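Long-range contacts in betainyl-CoA thiolase (Pseudomonas putida, PDB 2HLJ), which probably acts on acyl-CoA thioesters, as a hotdog-fold enzyme with acyltransferase or acyl-CoA hydrolase activity: residues V76-Q81 and H94-A99; K88-Y93 and Q110-V115. All blocks are in the same frame, centred on the assembly; numbering follows the deposited sequence.

Contact 1 of 2, residues V76-Q81 and H94-A99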
loop_
_atom_site.group_PDB
_atom_site.type_symbol
_atom_site.label_atom_id
_atom_site.label_comp_id
_atom_site.label_asym_id
_atom_site.label_seq_id
_atom_site.Cartn_x
_atom_site.Cartn_y
_atom_site.Cartn_z
ATOM N N VAL A 76 -5.416 16.042 -7.398
ATOM C CA VAL A 76 -5.216 14.755 -8.024
ATOM C C VAL A 76 -6.553 14.054 -8.164
ATOM O O VAL A 76 -7.504 14.370 -7.455
ATOM C CB VAL A 76 -4.204 13.853 -7.230
ATOM C CG1 VAL A 76 -2.797 14.486 -7.189
ATOM C CG2 VAL A 76 -4.719 13.486 -5.807
ATOM N N TRP A 77 -6.605 13.092 -9.076
ATOM C CA TRP A 77 -7.766 12.238 -9.237
ATOM C C TRP A 77 -7.352 10.807 -9.507
ATOM O O TRP A 77 -6.237 10.535 -9.981
ATOM C CB TRP A 77 -8.705 12.737 -10.371
ATOM C CG TRP A 77 -8.224 12.610 -11.760
ATOM C CD1 TRP A 77 -8.326 11.503 -12.574
ATOM C CD2 TRP A 77 -7.610 13.628 -12.551
ATOM N NE1 TRP A 77 -7.795 11.784 -13.807
ATOM C CE2 TRP A 77 -7.336 13.073 -13.813
ATOM C CE3 TRP A 77 -7.238 14.960 -12.308
ATOM C CZ2 TRP A 77 -6.703 13.795 -14.829
ATOM C CZ3 TRP A 77 -6.629 15.671 -13.324
ATOM C CH2 TRP A 77 -6.350 15.079 -14.558
ATOM N N VAL A 78 -8.289 9.896 -9.229
ATOM C CA VAL A 78 -8.080 8.474 -9.469
ATOM C C VAL A 78 -8.875 7.999 -10.648
ATOM O O VAL A 78 -10.059 8.298 -10.748
ATOM C CB VAL A 78 -8.501 7.638 -8.222
ATOM C CG1 VAL A 78 -8.114 6.194 -8.391
ATOM C CG2 VAL A 78 -7.889 8.218 -6.980
ATOM N N GLN A 79 -8.226 7.227 -11.532
ATOM C CA GLN A 79 -8.924 6.473 -12.565
ATOM C C GLN A 79 -8.960 5.005 -12.163
ATOM O O GLN A 79 -8.030 4.493 -11.573
ATOM C CB GLN A 79 -8.239 6.656 -13.941
ATOM C CG GLN A 79 -8.565 8.047 -14.487
ATOM C CD GLN A 79 -7.831 8.450 -15.729
ATOM O OE1 GLN A 79 -7.692 9.633 -15.961
ATOM N NE2 GLN A 79 -7.343 7.492 -16.525
ATOM N N THR A 80 -10.056 4.336 -12.459
ATOM C CA THR A 80 -10.266 2.990 -11.937
ATOM C C THR A 80 -10.769 2.099 -13.068
ATOM O O THR A 80 -11.673 2.486 -13.807
ATOM C CB THR A 80 -11.245 2.972 -10.785
ATOM O OG1 THR A 80 -10.826 3.877 -9.729
ATOM C CG2 THR A 80 -11.396 1.562 -10.249
ATOM N N GLN A 81 -10.138 0.947 -13.226
ATOM C CA GLN A 81 -10.622 -0.115 -14.132
ATOM C C GLN A 81 -10.872 -1.413 -13.371
ATOM O O GLN A 81 -10.135 -1.777 -12.424
ATOM C CB GLN A 81 -9.618 -0.404 -15.213
ATOM C CG GLN A 81 -9.230 0.778 -16.033
ATOM C CD GLN A 81 -8.437 0.376 -17.283
ATOM O OE1 GLN A 81 -8.843 -0.509 -18.017
ATOM N NE2 GLN A 81 -7.320 1.058 -17.524
ATOM N N HIS A 94 -6.192 0.942 -9.979
ATOM C CA HIS A 94 -6.313 2.373 -9.802
ATOM C C HIS A 94 -5.056 3.048 -10.323
ATOM O O HIS A 94 -3.951 2.502 -10.191
ATOM C CB HIS A 94 -6.434 2.741 -8.313
ATOM C CG HIS A 94 -7.669 2.250 -7.632
ATOM N ND1 HIS A 94 -8.945 2.605 -8.028
ATOM C CD2 HIS A 94 -7.815 1.469 -6.536
ATOM C CE1 HIS A 94 -9.818 2.047 -7.211
ATOM N NE2 HIS A 94 -9.157 1.391 -6.273
ATOM N N SER A 95 -5.214 4.219 -10.927
ATOM C CA SER A 95 -4.094 5.046 -11.318
ATOM C C SER A 95 -4.344 6.482 -10.818
ATOM O O SER A 95 -5.495 6.918 -10.651
ATOM C CB SER A 95 -3.823 4.970 -12.830
ATOM O OG SER A 95 -4.983 5.352 -13.591
ATOM N N LEU A 96 -3.264 7.176 -10.496
ATOM C CA LEU A 96 -3.341 8.517 -9.930
ATOM C C LEU A 96 -2.849 9.509 -10.948
ATOM O O LEU A 96 -1.846 9.276 -11.607
ATOM C CB LEU A 96 -2.522 8.649 -8.647
ATOM C CG LEU A 96 -2.728 9.927 -7.801
ATOM C CD1 LEU A 96 -4.091 10.005 -7.138
ATOM C CD2 LEU A 96 -1.614 10.064 -6.776
ATOM N N HIS A 97 -3.543 10.647 -11.038
ATOM C CA HIS A 97 -3.326 11.620 -12.115
ATOM C C HIS A 97 -3.417 13.049 -11.599
ATOM O O HIS A 97 -4.049 13.315 -10.552
ATOM C CB HIS A 97 -4.409 11.450 -13.208
ATOM C CG HIS A 97 -4.505 10.056 -13.756
ATOM N ND1 HIS A 97 -4.011 9.701 -14.990
ATOM C CD2 HIS A 97 -5.045 8.935 -13.229
ATOM C CE1 HIS A 97 -4.206 8.408 -15.184
ATOM N NE2 HIS A 97 -4.827 7.915 -14.123
ATOM N N ARG A 98 -2.817 13.962 -12.372
ATOM C CA ARG A 98 -2.973 15.410 -12.184
ATOM C C ARG A 98 -3.033 16.103 -13.534
ATOM O O ARG A 98 -2.572 15.555 -14.533
ATOM C CB ARG A 98 -1.833 16.000 -11.367
ATOM C CG ARG A 98 -0.472 15.998 -12.039
ATOM C CD ARG A 98 0.556 16.610 -11.086
ATOM N NE ARG A 98 1.913 16.688 -11.633
ATOM C CZ ARG A 98 2.354 17.599 -12.495
ATOM N NH1 ARG A 98 1.559 18.542 -12.983
ATOM N NH2 ARG A 98 3.615 17.559 -12.891
ATOM N N ALA A 99 -3.612 17.305 -13.558
ATOM C CA ALA A 99 -3.735 18.074 -14.814
ATOM C C ALA A 99 -2.373 18.497 -15.333
ATOM O O ALA A 99 -1.466 18.834 -14.553
ATOM C CB ALA A 99 -4.619 19.314 -14.598
HETATM O O HOH W 1 -6.797 3.102 -13.959
#
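W77 and Q79 pair with H97 and S95 as antiparallel hydrogen-bonded residues, each through two N-H...O bonds, while the two strand axes run 152° apart. On the same face as these four residues, the W77 indole lies across H97: H97 CB sits over the five-membered ring, 3.4 Å from W77 CE2, and the two rings lie nearly parallel but offset, with little overlap. The outer end of the indole reaches A99, with W77 CZ3 3.4 Å from A99 N. The Q79 amide stacks on the H97 ring, planes 13° apart. Its OE1 accepts W77 NE1 at 3.0 Å, an almost straight bond (172°) in the indole plane. At the imidazole edge S95 OG meets H97 NE2 at 2.6 Å, so the Q79 amide and the H97 imidazole are each held in rotation by a bond. These strands form a beta hairpin of the hotdog sheet, whose other face packs V78 and H94 against helix 25-43. There T80 OG1, anti to the carbonyl carbon, meets H94 ND1 at 2.8 Å in the ring plane and also bonds T7. With an alanine at W77, H97 CB would probably lose its cover and the Q79 amide its donor, leaving the amide freer to turn off the imidazole.

Contact 2 of 2, residues K88-Y93 and Q110-V115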
loop_
_atom_site.group_PDB
_atom_site.type_symbol
_atom_site.label_atom_id
_atom_site.label_comp_id
_atom_site.label_asym_id
_atom_site.label_seq_id
_atom_site.Cartn_x
_atom_site.Cartn_y
_atom_site.Cartn_z
ATOM N N LYS A 88 -17.109 -13.744 -5.573
ATOM C CA LYS A 88 -16.912 -12.935 -4.375
ATOM C C LYS A 88 -15.662 -12.047 -4.336
ATOM O O LYS A 88 -15.425 -11.368 -3.318
ATOM C CB LYS A 88 -16.939 -13.823 -3.139
ATOM C CG LYS A 88 -15.819 -14.804 -3.051
ATOM C CD LYS A 88 -16.159 -15.936 -2.052
ATOM C CE LYS A 88 -14.890 -16.621 -1.550
ATOM N NZ LYS A 88 -15.063 -17.651 -0.470
ATOM N N ARG A 89 -14.903 -12.014 -5.423
ATOM C CA ARG A 89 -13.675 -11.211 -5.485
ATOM C C ARG A 89 -13.742 -10.203 -6.612
ATOM O O ARG A 89 -14.344 -10.461 -7.614
ATOM C CB ARG A 89 -12.430 -12.103 -5.658
ATOM C CG ARG A 89 -11.953 -12.778 -4.360
ATOM C CD ARG A 89 -11.083 -13.996 -4.643
ATOM N NE ARG A 89 -11.935 -15.021 -5.196
ATOM C CZ ARG A 89 -12.506 -15.997 -4.500
ATOM N NH1 ARG A 89 -12.257 -16.164 -3.204
ATOM N NH2 ARG A 89 -13.318 -16.829 -5.129
ATOM N N LEU A 90 -13.164 -9.023 -6.385
ATOM C CA LEU A 90 -13.057 -8.007 -7.408
ATOM C C LEU A 90 -11.573 -7.722 -7.677
ATOM O O LEU A 90 -10.803 -7.564 -6.748
ATOM C CB LEU A 90 -13.801 -6.758 -6.942
ATOM C CG LEU A 90 -13.953 -5.596 -7.912
ATOM C CD1 LEU A 90 -14.641 -6.003 -9.213
ATOM C CD2 LEU A 90 -14.713 -4.451 -7.210
ATOM N N HIS A 91 -11.189 -7.701 -8.954
ATOM C CA HIS A 91 -9.805 -7.419 -9.358
ATOM C C HIS A 91 -9.819 -6.018 -9.988
ATOM O O HIS A 91 -10.490 -5.795 -10.990
ATOM C CB HIS A 91 -9.344 -8.521 -10.304
ATOM C CG HIS A 91 -7.893 -8.472 -10.662
ATOM N ND1 HIS A 91 -7.373 -9.209 -11.702
ATOM C CD2 HIS A 91 -6.851 -7.791 -10.125
ATOM C CE1 HIS A 91 -6.071 -8.992 -11.784
ATOM N NE2 HIS A 91 -5.729 -8.137 -10.837
ATOM N N VAL A 92 -9.131 -5.069 -9.362
ATOM C CA VAL A 92 -9.196 -3.666 -9.765
ATOM C C VAL A 92 -7.826 -3.014 -9.949
ATOM O O VAL A 92 -6.825 -3.499 -9.439
ATOM C CB VAL A 92 -10.002 -2.822 -8.743
ATOM C CG1 VAL A 92 -11.404 -3.395 -8.608
ATOM C CG2 VAL A 92 -9.313 -2.798 -7.403
ATOM N N TYR A 93 -7.812 -1.917 -10.701
ATOM C CA TYR A 93 -6.583 -1.210 -11.015
ATOM C C TYR A 93 -6.891 0.255 -10.888
ATOM O O TYR A 93 -7.820 0.724 -11.538
ATOM C CB TYR A 93 -6.149 -1.521 -12.465
ATOM C CG TYR A 93 -4.856 -0.851 -12.928
ATOM C CD1 TYR A 93 -3.641 -1.405 -12.635
ATOM C CD2 TYR A 93 -4.872 0.299 -13.693
ATOM C CE1 TYR A 93 -2.459 -0.838 -13.058
ATOM C CE2 TYR A 93 -3.699 0.894 -14.127
ATOM C CZ TYR A 93 -2.483 0.308 -13.795
ATOM O OH TYR A 93 -1.282 0.807 -14.239
ATOM N N GLN A 110 -5.121 -4.401 -7.306
ATOM C CA GLN A 110 -5.610 -4.906 -6.048
ATOM C C GLN A 110 -6.606 -5.994 -6.240
ATOM O O GLN A 110 -7.333 -6.013 -7.238
ATOM C CB GLN A 110 -6.318 -3.801 -5.259
ATOM C CG GLN A 110 -5.599 -2.480 -5.340
ATOM C CD GLN A 110 -6.042 -1.540 -4.282
ATOM O OE1 GLN A 110 -7.151 -1.647 -3.770
ATOM N NE2 GLN A 110 -5.187 -0.600 -3.950
HETATM N N MSE A 111 -6.651 -6.876 -5.257
HETATM C CA MSE A 111 -7.676 -7.904 -5.175
HETATM C C MSE A 111 -8.457 -7.719 -3.874
HETATM O O MSE A 111 -7.875 -7.637 -2.802
HETATM C CB MSE A 111 -7.032 -9.297 -5.219
HETATM C CG MSE A 111 -8.043 -10.430 -5.170
HETATM SE SE MSE A 111 -8.989 -10.581 -6.835
HETATM C CE MSE A 111 -7.534 -11.203 -7.960
ATOM N N LEU A 112 -9.776 -7.670 -3.983
ATOM C CA LEU A 112 -10.655 -7.380 -2.848
ATOM C C LEU A 112 -11.675 -8.510 -2.714
ATOM O O LEU A 112 -12.078 -9.080 -3.717
ATOM C CB LEU A 112 -11.372 -6.057 -3.098
ATOM C CG LEU A 112 -10.530 -4.839 -3.512
ATOM C CD1 LEU A 112 -11.175 -4.108 -4.609
ATOM C CD2 LEU A 112 -10.363 -3.909 -2.296
ATOM N N LEU A 113 -12.011 -8.851 -1.472
ATOM C CA LEU A 113 -12.939 -9.921 -1.113
ATOM C C LEU A 113 -14.210 -9.319 -0.549
ATOM O O LEU A 113 -14.147 -8.462 0.360
ATOM C CB LEU A 113 -12.313 -10.825 -0.034
ATOM C CG LEU A 113 -13.184 -11.966 0.517
ATOM C CD1 LEU A 113 -13.522 -12.945 -0.575
ATOM C CD2 LEU A 113 -12.504 -12.687 1.660
ATOM N N HIS A 114 -15.357 -9.765 -1.071
ATOM C CA HIS A 114 -16.641 -9.358 -0.523
ATOM C C HIS A 114 -16.923 -10.248 0.669
ATOM O O HIS A 114 -16.920 -11.468 0.562
ATOM C CB HIS A 114 -17.757 -9.450 -1.573
ATOM C CG HIS A 114 -19.096 -8.932 -1.114
ATOM N ND1 HIS A 114 -20.268 -9.609 -1.363
ATOM C CD2 HIS A 114 -19.454 -7.793 -0.466
ATOM C CE1 HIS A 114 -21.289 -8.924 -0.862
ATOM N NE2 HIS A 114 -20.825 -7.818 -0.315
ATOM N N VAL A 115 -17.175 -9.630 1.804
ATOM C CA VAL A 115 -17.295 -10.364 3.065
ATOM C C VAL A 115 -18.693 -10.214 3.641
ATOM O O VAL A 115 -19.294 -9.168 3.549
ATOM C CB VAL A 115 -16.231 -9.931 4.121
ATOM C CG1 VAL A 115 -14.848 -10.083 3.567
ATOM C CG2 VAL A 115 -16.440 -8.513 4.581
#
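Over one face of the H91 imidazole lies, in one of its two conformers, the methyl CE of M111, a selenomethionine, 4.1 Å from the ring centroid and 22° off its normal, a CH-pi contact; at the ring edge, in plane, is the backbone O of Q110, 3.4 Å from H91 CD2. In that conformer the M111 chain starts with CG anti to the backbone N (chi1 -179°) and then bends at both later torsions, which carries SE back toward the partner strand, 3.9 Å from R89 CB, and CE on to H91. The R89 guanidinium has K88 CG over one face, and its NE is held by a salt bridge to D86. L113 CD1 lies alongside the lysine chain, 3.9 Å from K88 CG. On the other face of the sheet V92 CG2 meets L112 CD1 at 3.6 Å, the two side chains crossing at about a right angle. Five backbone bonds join the strands, from H114 N to K88 O (2.8 Å, 173°) through paired bonds at L90-L112 and V92-Q110. In the hotdog sheet this pair sits between strands 75-85 and 57-66: L90, Q110 and L112 touch helix 25-43, whereas R89, H91 and M111 pack on P156, I153 and L155 of the second subunit.

In the fold
From the N terminus, strand 6-11, helix 25-43 and strand 57-66 come before either contact. Strand 75-85 then turns back into 89-98, and contact 1 closes this hairpin across 12 intervening residues. Contact 2 starts within that loop, at 88-93, and closes across 16 residues on strand 104-114, so the two cross along the chain and do not nest. They share strand 89-98, the middle of the five-strand order, and lie with centres about 19 Å apart on opposite sides of the chain's centre. At their junction Q81 N reaches Y93 O, a probable hydrogen bond of 2.9 Å. Together they tie strands 75-85, 89-98 and 104-114 into one antiparallel sheet against helix 25-43.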